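Local coordinates for CRISPR-associated endoribonuclease Cse3 (Thermus thermophilus, PDB 2Y8Y), which cleaves CRISPR transcripts as an endoribonuclease to produce crRNA and keeps hold of the processed RNA, at residues A108-L111 and K116-A119; E131-E136 and R198-G203. All blocks are in the same frame, centred on the assembly; numbering follows the deposited sequence.

Interaction 1 of 2, residues A108-L111 and K116-A119. With nucleotides of chain B.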
loop_
_atom_site.group_PDB
_atom_site.type_symbol
_atom_site.label_atom_id
_atom_site.label_comp_id
_atom_site.label_asym_id
_atom_site.label_seq_id
_atom_site.Cartn_x
_atom_site.Cartn_y
_atom_site.Cartn_z
ATOM N N ALA A 108 -4.360 10.510 8.431
ATOM C CA ALA A 108 -5.652 11.165 8.579
ATOM C C ALA A 108 -6.201 10.983 9.978
ATOM O O ALA A 108 -5.702 10.170 10.757
ATOM C CB ALA A 108 -6.652 10.604 7.545
ATOM N N LYS A 109 -7.211 11.778 10.292
ATOM C CA LYS A 109 -7.999 11.627 11.514
ATOM C C LYS A 109 -9.442 11.936 11.171
ATOM O O LYS A 109 -9.726 12.624 10.185
ATOM C CB LYS A 109 -7.517 12.596 12.595
ATOM C CG LYS A 109 -7.791 14.054 12.248
ATOM C CD LYS A 109 -7.099 15.034 13.181
ATOM C CE LYS A 109 -7.694 15.032 14.562
ATOM N NZ LYS A 109 -7.142 16.177 15.350
ATOM N N ARG A 110 -10.366 11.426 11.974
ATOM C CA ARG A 110 -11.756 11.853 11.844
ATOM C C ARG A 110 -12.009 12.924 12.897
ATOM O O ARG A 110 -11.821 12.692 14.088
ATOM C CB ARG A 110 -12.733 10.681 12.012
ATOM C CG ARG A 110 -14.171 11.071 11.633
ATOM C CD ARG A 110 -15.147 9.882 11.654
ATOM N NE ARG A 110 -14.739 8.802 10.771
ATOM C CZ ARG A 110 -14.902 8.811 9.453
ATOM N NH1 ARG A 110 -15.471 9.852 8.853
ATOM N NH2 ARG A 110 -14.479 7.785 8.727
ATOM N N LEU A 111 -12.374 14.119 12.446
ATOM C CA LEU A 111 -12.657 15.205 13.368
ATOM C C LEU A 111 -13.861 14.890 14.246
ATOM O O LEU A 111 -14.928 14.527 13.751
ATOM C CB LEU A 111 -12.909 16.505 12.607
ATOM C CG LEU A 111 -11.729 17.035 11.793
ATOM C CD1 LEU A 111 -12.178 18.192 10.917
ATOM C CD2 LEU A 111 -10.594 17.462 12.703
ATOM N N LYS A 116 -15.936 14.282 9.808
ATOM C CA LYS A 116 -15.257 14.145 8.516
ATOM C C LYS A 116 -13.822 13.692 8.688
ATOM O O LYS A 116 -13.105 14.217 9.535
ATOM C CB LYS A 116 -15.247 15.470 7.753
ATOM C CG LYS A 116 -16.634 16.051 7.488
ATOM C CD LYS A 116 -17.527 15.040 6.784
ATOM C CE LYS A 116 -18.887 15.631 6.452
ATOM N NZ LYS A 116 -19.692 15.876 7.676
ATOM N N ARG A 117 -13.402 12.735 7.867
ATOM C CA ARG A 117 -12.000 12.328 7.862
ATOM C C ARG A 117 -11.192 13.319 7.025
ATOM O O ARG A 117 -11.540 13.612 5.875
ATOM C CB ARG A 117 -11.830 10.901 7.328
ATOM C CG ARG A 117 -10.463 10.303 7.606
ATOM C CD ARG A 117 -10.431 8.854 7.137
ATOM N NE ARG A 117 -10.474 8.811 5.682
ATOM C CZ ARG A 117 -11.343 8.093 4.977
ATOM N NH1 ARG A 117 -12.250 7.335 5.595
ATOM N NH2 ARG A 117 -11.309 8.152 3.647
ATOM N N VAL A 118 -10.124 13.844 7.618
ATOM C CA VAL A 118 -9.302 14.853 6.966
ATOM C C VAL A 118 -7.840 14.475 7.063
ATOM O O VAL A 118 -7.439 13.728 7.958
ATOM C CB VAL A 118 -9.500 16.241 7.601
ATOM C CG1 VAL A 118 -10.958 16.678 7.480
ATOM C CG2 VAL A 118 -9.044 16.257 9.081
ATOM N N ALA A 119 -7.033 14.990 6.147
ATOM C CA ALA A 119 -5.607 14.693 6.187
ATOM C C ALA A 119 -4.930 15.421 7.337
ATOM O O ALA A 119 -5.297 16.541 7.701
ATOM C CB ALA A 119 -4.948 15.060 4.857
ATOM P P G B 12 -10.275 15.696 17.424
ATOM O OP1 G B 12 -8.797 15.842 17.342
ATOM O OP2 G B 12 -11.100 16.161 16.292
ATOM O "O5'" G B 12 -10.643 14.198 17.787
ATOM C "C5'" G B 12 -10.449 13.161 16.847
ATOM C "C4'" G B 12 -10.649 11.821 17.485
ATOM O "O4'" G B 12 -12.036 11.667 17.867
ATOM C "C3'" G B 12 -10.390 10.618 16.608
ATOM O "O3'" G B 12 -9.017 10.342 16.470
ATOM C "C2'" G B 12 -11.156 9.532 17.345
ATOM O "O2'" G B 12 -10.454 9.138 18.512
ATOM C "C1'" G B 12 -12.395 10.306 17.778
ATOM N N9 G B 12 -13.496 10.177 16.818
ATOM C C8 G B 12 -13.931 11.094 15.891
ATOM N N7 G B 12 -14.958 10.666 15.209
ATOM C C5 G B 12 -15.216 9.408 15.750
ATOM C C6 G B 12 -16.218 8.465 15.438
ATOM O O6 G B 12 -17.112 8.561 14.586
ATOM N N1 G B 12 -16.090 7.320 16.232
ATOM C C2 G B 12 -15.154 7.109 17.213
ATOM N N2 G B 12 -15.202 5.942 17.885
ATOM N N3 G B 12 -14.218 7.987 17.514
ATOM C C4 G B 12 -14.321 9.094 16.744
ATOM O "O5'" U B 1 -13.542 18.465 7.166
ATOM C "C5'" U B 1 -14.125 19.671 6.677
ATOM C "C4'" U B 1 -13.802 19.884 5.226
ATOM O "O4'" U B 1 -12.752 20.863 5.125
ATOM C "C3'" U B 1 -13.325 18.638 4.495
ATOM O "O3'" U B 1 -13.978 18.523 3.239
ATOM C "C2'" U B 1 -11.815 18.823 4.301
ATOM O "O2'" U B 1 -11.371 18.615 2.974
ATOM C "C1'" U B 1 -11.527 20.257 4.771
ATOM N N1 U B 1 -10.666 20.298 5.967
ATOM C C2 U B 1 -9.475 19.604 5.937
ATOM O O2 U B 1 -9.072 18.993 4.957
ATOM N N3 U B 1 -8.748 19.670 7.099
ATOM C C4 U B 1 -9.085 20.318 8.267
ATOM O O4 U B 1 -8.307 20.268 9.220
ATOM C C5 U B 1 -10.345 20.996 8.227
ATOM C C6 U B 1 -11.073 20.952 7.106
ATOM P P U B 13 -8.478 9.481 15.240
ATOM O OP1 U B 13 -7.002 9.606 15.250
ATOM O OP2 U B 13 -9.216 9.882 14.033
ATOM O "O5'" U B 13 -8.910 7.997 15.609
ATOM C "C5'" U B 13 -8.283 7.283 16.651
ATOM C "C4'" U B 13 -8.909 5.928 16.802
ATOM O "O4'" U B 13 -10.301 6.071 17.188
ATOM C "C3'" U B 13 -8.995 5.096 15.540
ATOM O "O3'" U B 13 -7.766 4.516 15.171
ATOM C "C2'" U B 13 -10.082 4.094 15.905
ATOM O "O2'" U B 13 -9.602 3.156 16.861
ATOM C "C1'" U B 13 -11.065 5.026 16.603
ATOM N N1 U B 13 -12.010 5.610 15.632
ATOM C C2 U B 13 -13.114 4.851 15.308
ATOM O O2 U B 13 -13.329 3.761 15.807
ATOM N N3 U B 13 -13.972 5.388 14.387
ATOM C C4 U B 13 -13.810 6.607 13.750
ATOM O O4 U B 13 -14.662 6.954 12.938
ATOM C C5 U B 13 -12.626 7.332 14.110
ATOM C C6 U B 13 -11.773 6.825 15.012
HETATM O O HOH W 1 -15.551 10.692 6.060
#
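Lys109 and Val118 form the hydrogen-bonded antiparallel pair of this short ladder: Lys109 N donates to Val118 O at 3.0 Å, and Val118 N returns the bond to Lys109 O at 2.9 Å. Both are nearly linear. A third bond, from Leu111 N to Lys116 O, is of similar length, but its donor stands 37° out of the carbonyl plane, meeting the oxygen from above and not on a lone pair. On the face carrying Lys109 and Val118, the two side chains run side by side, and Leu111 CG lies 3.9 Å from Val118 CG2. Val118 CG1 and CB turn instead to U1 of chain B.

Arg110, on the other face with Arg117, can be followed outward. Its CB and CG skirt N7 of G12 of chain B, and CG also passes Lys116 O. CD comes within 3.2 Å of O4 of U13 of chain B. The chain is extended through chi1 and chi2, and its bend at chi3 brings NE to that same O4, to which it donates at 2.8 Å with a bent N-H...O angle of 133°. Arg117 CB covers one face of the guanidinium. NH1 binds water 1 and Gly115 O, and NH2 hydrogen-bonds O6 of G14 of chain B. Arg117 crosses it, the guanidinium planes 76° apart, and its NH1 hydrogen-bonds O6 of G15 of chain B.

The phosphates are held by backbone and side chain: Arg110 N donates to OP2 of U13 of chain B at 2.8 Å, and Lys109 NZ hydrogen-bonds OP1 of G12 of chain B at 2.6 Å. Contacts to O4, N7 and O6 mark the major-groove edges of the bases. This is the beta hairpin that Cas6e-type endoribonucleases insert into the major groove of the repeat stem.

Interaction 2 of 2, residues E131-E136 and R198-G203. With nucleotides of chain B.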
loop_
_atom_site.group_PDB
_atom_site.type_symbol
_atom_site.label_atom_id
_atom_site.label_comp_id
_atom_site.label_asym_id
_atom_site.label_seq_id
_atom_site.Cartn_x
_atom_site.Cartn_y
_atom_site.Cartn_z
ATOM N N GLU A 131 3.673 6.075 13.570
ATOM C CA GLU A 131 4.089 5.350 14.771
ATOM C C GLU A 131 2.905 4.675 15.441
ATOM O O GLU A 131 2.995 3.511 15.868
ATOM C CB GLU A 131 4.797 6.279 15.757
ATOM C CG GLU A 131 6.157 6.722 15.268
ATOM C CD GLU A 131 6.745 7.855 16.089
ATOM O OE1 GLU A 131 5.973 8.567 16.765
ATOM O OE2 GLU A 131 7.980 8.046 16.028
ATOM N N ARG A 132 1.798 5.396 15.563
ATOM C CA ARG A 132 0.610 4.842 16.198
ATOM C C ARG A 132 0.030 3.680 15.383
ATOM O O ARG A 132 -0.340 2.652 15.946
ATOM C CB ARG A 132 -0.452 5.937 16.393
ATOM C CG ARG A 132 -1.674 5.471 17.153
ATOM C CD ARG A 132 -2.731 6.568 17.297
ATOM N NE ARG A 132 -3.242 7.026 16.005
ATOM C CZ ARG A 132 -4.068 6.325 15.234
ATOM N NH1 ARG A 132 -4.493 5.125 15.611
ATOM N NH2 ARG A 132 -4.478 6.825 14.079
ATOM N N ARG A 133 -0.069 3.852 14.070
ATOM C CA ARG A 133 -0.596 2.788 13.222
ATOM C C ARG A 133 0.266 1.541 13.326
ATOM O O ARG A 133 -0.258 0.419 13.415
ATOM C CB ARG A 133 -0.664 3.205 11.744
ATOM C CG ARG A 133 -1.651 4.341 11.399
ATOM C CD ARG A 133 -3.088 4.057 11.810
ATOM N NE ARG A 133 -3.656 2.855 11.201
ATOM C CZ ARG A 133 -4.812 2.837 10.527
ATOM N NH1 ARG A 133 -5.496 3.956 10.327
ATOM N NH2 ARG A 133 -5.258 1.704 10.021
ATOM N N LEU A 134 1.579 1.715 13.290
ATOM C CA LEU A 134 2.467 0.546 13.337
ATOM C C LEU A 134 2.313 -0.138 14.686
ATOM O O LEU A 134 2.193 -1.356 14.769
ATOM C CB LEU A 134 3.926 0.961 13.097
ATOM C CG LEU A 134 4.242 1.344 11.651
ATOM C CD1 LEU A 134 5.685 1.795 11.537
ATOM C CD2 LEU A 134 3.961 0.186 10.705
ATOM N N GLU A 135 2.296 0.644 15.758
ATOM C CA GLU A 135 2.231 0.058 17.086
ATOM C C GLU A 135 0.911 -0.680 17.303
ATOM O O GLU A 135 0.895 -1.814 17.802
ATOM C CB GLU A 135 2.478 1.131 18.151
ATOM C CG GLU A 135 3.916 1.578 18.172
ATOM C CD GLU A 135 4.105 2.929 18.823
ATOM O OE1 GLU A 135 3.117 3.469 19.370
ATOM O OE2 GLU A 135 5.241 3.449 18.782
ATOM N N GLU A 136 -0.206 -0.068 16.914
ATOM C CA GLU A 136 -1.474 -0.759 17.109
ATOM C C GLU A 136 -1.555 -1.985 16.203
ATOM O O GLU A 136 -2.294 -2.933 16.497
ATOM C CB GLU A 136 -2.665 0.174 16.874
ATOM C CG GLU A 136 -2.845 0.627 15.459
ATOM C CD GLU A 136 -4.056 1.532 15.293
ATOM O OE1 GLU A 136 -4.667 1.914 16.319
ATOM O OE2 GLU A 136 -4.398 1.842 14.129
ATOM N N ARG A 198 -3.981 -6.388 5.577
ATOM C CA ARG A 198 -5.049 -5.393 5.522
ATOM C C ARG A 198 -4.605 -4.113 4.857
ATOM O O ARG A 198 -5.401 -3.446 4.198
ATOM C CB ARG A 198 -5.528 -5.056 6.935
ATOM C CG ARG A 198 -6.467 -3.828 7.021
ATOM C CD ARG A 198 -7.766 -3.993 6.198
ATOM N NE ARG A 198 -8.520 -5.159 6.654
ATOM C CZ ARG A 198 -9.389 -5.831 5.906
ATOM N NH1 ARG A 198 -9.632 -5.458 4.657
ATOM N NH2 ARG A 198 -10.012 -6.888 6.408
ATOM N N GLY A 199 -3.337 -3.765 5.018
ATOM C CA GLY A 199 -2.888 -2.442 4.618
ATOM C C GLY A 199 -3.083 -1.449 5.749
ATOM O O GLY A 199 -3.692 -1.763 6.777
ATOM N N VAL A 200 -2.552 -0.250 5.551
ATOM C CA VAL A 200 -2.509 0.772 6.601
ATOM C C VAL A 200 -3.074 2.121 6.144
ATOM O O VAL A 200 -2.448 2.848 5.360
ATOM C CB VAL A 200 -1.068 0.977 7.095
ATOM C CG1 VAL A 200 -1.036 2.006 8.222
ATOM C CG2 VAL A 200 -0.486 -0.349 7.577
ATOM N N GLY A 201 -4.247 2.466 6.667
ATOM C CA GLY A 201 -4.817 3.791 6.449
ATOM C C GLY A 201 -5.729 3.881 5.235
ATOM O O GLY A 201 -5.883 2.920 4.477
ATOM N N PRO A 202 -6.344 5.047 5.030
ATOM C CA PRO A 202 -7.310 5.242 3.953
ATOM C C PRO A 202 -6.666 5.309 2.568
ATOM O O PRO A 202 -5.441 5.340 2.439
ATOM C CB PRO A 202 -8.013 6.560 4.325
ATOM C CG PRO A 202 -7.146 7.225 5.339
ATOM C CD PRO A 202 -6.165 6.235 5.885
ATOM N N GLY A 203 -7.505 5.312 1.538
ATOM C CA GLY A 203 -7.019 5.386 0.168
ATOM C C GLY A 203 -6.564 4.067 -0.430
ATOM O O GLY A 203 -5.822 4.068 -1.413
ATOM P P G B 14 -7.399 4.326 13.622
ATOM O OP1 G B 14 -5.987 3.897 13.586
ATOM O OP2 G B 14 -7.782 5.563 12.899
ATOM O "O5'" G B 14 -8.353 3.148 13.171
ATOM C "C5'" G B 14 -8.233 1.863 13.764
ATOM C "C4'" G B 14 -9.389 0.980 13.396
ATOM O "O4'" G B 14 -10.634 1.537 13.901
ATOM C "C3'" G B 14 -9.660 0.823 11.919
ATOM O "O3'" G B 14 -8.748 -0.043 11.282
ATOM C "C2'" G B 14 -11.089 0.313 11.927
ATOM O "O2'" G B 14 -11.138 -1.042 12.361
ATOM C "C1'" G B 14 -11.687 1.203 13.019
ATOM N N9 G B 14 -12.216 2.441 12.433
ATOM C C8 G B 14 -11.634 3.690 12.358
ATOM N N7 G B 14 -12.370 4.530 11.684
ATOM C C5 G B 14 -13.467 3.789 11.259
ATOM C C6 G B 14 -14.594 4.159 10.478
ATOM O O6 G B 14 -14.860 5.258 9.980
ATOM N N1 G B 14 -15.456 3.085 10.278
ATOM C C2 G B 14 -15.261 1.811 10.775
ATOM N N2 G B 14 -16.204 0.903 10.487
ATOM N N3 G B 14 -14.219 1.457 11.511
ATOM C C4 G B 14 -13.372 2.489 11.706
ATOM P P G B 15 -8.361 0.184 9.740
ATOM O OP1 G B 15 -7.325 -0.828 9.412
ATOM O OP2 G B 15 -8.036 1.615 9.547
ATOM O "O5'" G B 15 -9.709 -0.146 8.969
ATOM C "C5'" G B 15 -10.200 -1.471 8.915
ATOM C "C4'" G B 15 -11.542 -1.535 8.242
ATOM O "O4'" G B 15 -12.497 -0.673 8.920
ATOM C "C3'" G B 15 -11.608 -1.039 6.816
ATOM O "O3'" G B 15 -11.007 -1.918 5.888
ATOM C "C2'" G B 15 -13.108 -0.884 6.639
ATOM O "O2'" G B 15 -13.734 -2.154 6.576
ATOM C "C1'" G B 15 -13.470 -0.237 7.980
ATOM N N9 G B 15 -13.408 1.230 7.871
ATOM C C8 G B 15 -12.425 2.102 8.273
ATOM N N7 G B 15 -12.682 3.336 7.923
ATOM C C5 G B 15 -13.877 3.260 7.231
ATOM C C6 G B 15 -14.647 4.273 6.610
ATOM O O6 G B 15 -14.415 5.477 6.550
ATOM N N1 G B 15 -15.798 3.756 6.010
ATOM C C2 G B 15 -16.151 2.431 6.000
ATOM N N2 G B 15 -17.297 2.125 5.366
ATOM N N3 G B 15 -15.452 1.478 6.584
ATOM C C4 G B 15 -14.328 1.967 7.170
ATOM P P G B 16 -10.462 -1.367 4.477
ATOM O OP1 G B 16 -9.763 -2.502 3.829
ATOM O OP2 G B 16 -9.707 -0.106 4.733
ATOM O "O5'" G B 16 -11.790 -1.014 3.687
ATOM C "C5'" G B 16 -12.701 -2.025 3.296
ATOM C "C4'" G B 16 -13.899 -1.439 2.593
ATOM O "O4'" G B 16 -14.565 -0.481 3.455
ATOM C "C3'" G B 16 -13.618 -0.642 1.328
ATOM O "O3'" G B 16 -13.362 -1.464 0.209
ATOM C "C2'" G B 16 -14.885 0.189 1.198
ATOM O "O2'" G B 16 -15.960 -0.611 0.729
ATOM C "C1'" G B 16 -15.147 0.542 2.658
ATOM N N9 G B 16 -14.529 1.832 3.008
ATOM C C8 G B 16 -13.362 2.065 3.700
ATOM N N7 G B 16 -13.103 3.342 3.802
ATOM C C5 G B 16 -14.142 3.976 3.126
ATOM C C6 G B 16 -14.392 5.355 2.907
ATOM O O6 G B 16 -13.728 6.337 3.274
ATOM N N1 G B 16 -15.557 5.553 2.180
ATOM C C2 G B 16 -16.387 4.554 1.732
ATOM N N2 G B 16 -17.477 4.944 1.045
ATOM N N3 G B 16 -16.161 3.262 1.930
ATOM C C4 G B 16 -15.032 3.051 2.633
#
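The Arg133 guanidinium lies between protein and RNA. Gly201 N sits over one face, 3.5 Å above the plane, and OP1 of G14 of chain B over the opposite face at 3.0 Å, each offset toward the rim. At its edge NH2 donates to OP2 of G15 of chain B at 2.8 Å. The Arg132 guanidinium instead meets OP1 of G14 of chain B edge-on: NH1 donates over 2.8 Å at 164°, while the NH2 bond is weak.

Arg133 CB touches Val200 CG1 at 3.7 Å; beyond it, bends at chi2 (-57°) and chi3 (-59°) fold the guanidinium toward Gly201 N and the G15 phosphate of chain B. Glu136 ties the helix arginines together, OE1 to Arg132 NH1 and OE2 to Arg133 NE; the second pairing is charge attraction alone, since OE2 lies well outside the guanidinium plane. Behind, Val200 packs on Leu103 and Leu211. Gly199 and Gly201 both have positive phi, and the missing CB at Gly201 avoids a clash with Pro202 CD. Arg198 NH1 weakly holds the G16 phosphate of chain B, in keeping with the glycine-rich loop that follows the last helix of the C-terminal ferredoxin-like domain in Cas6 proteins.

Overall arrangement
Interactions 1 and 2 share G14 and G15 of chain B: Arg110 and Arg117 of the hairpin bind their bases, while helix segment 131-136 holds their phosphates. Interaction 1 also engages U1, G12 and U13 of chain B, and Arg198 of interaction 2 weakly holds G16 of chain B. Their centres are 14 Å apart, on the same side of the chain's centre. Pro202 joins them directly, its CB 3.6 Å from Arg117 NE and its CG 4.1 Å from Ala108 CB. Strand 117-119 is followed by helix 123-136. Both lie away from Tyr27, inferred to stabilise the transition state; their contacts to the RNA are consistent with binding rather than catalysis.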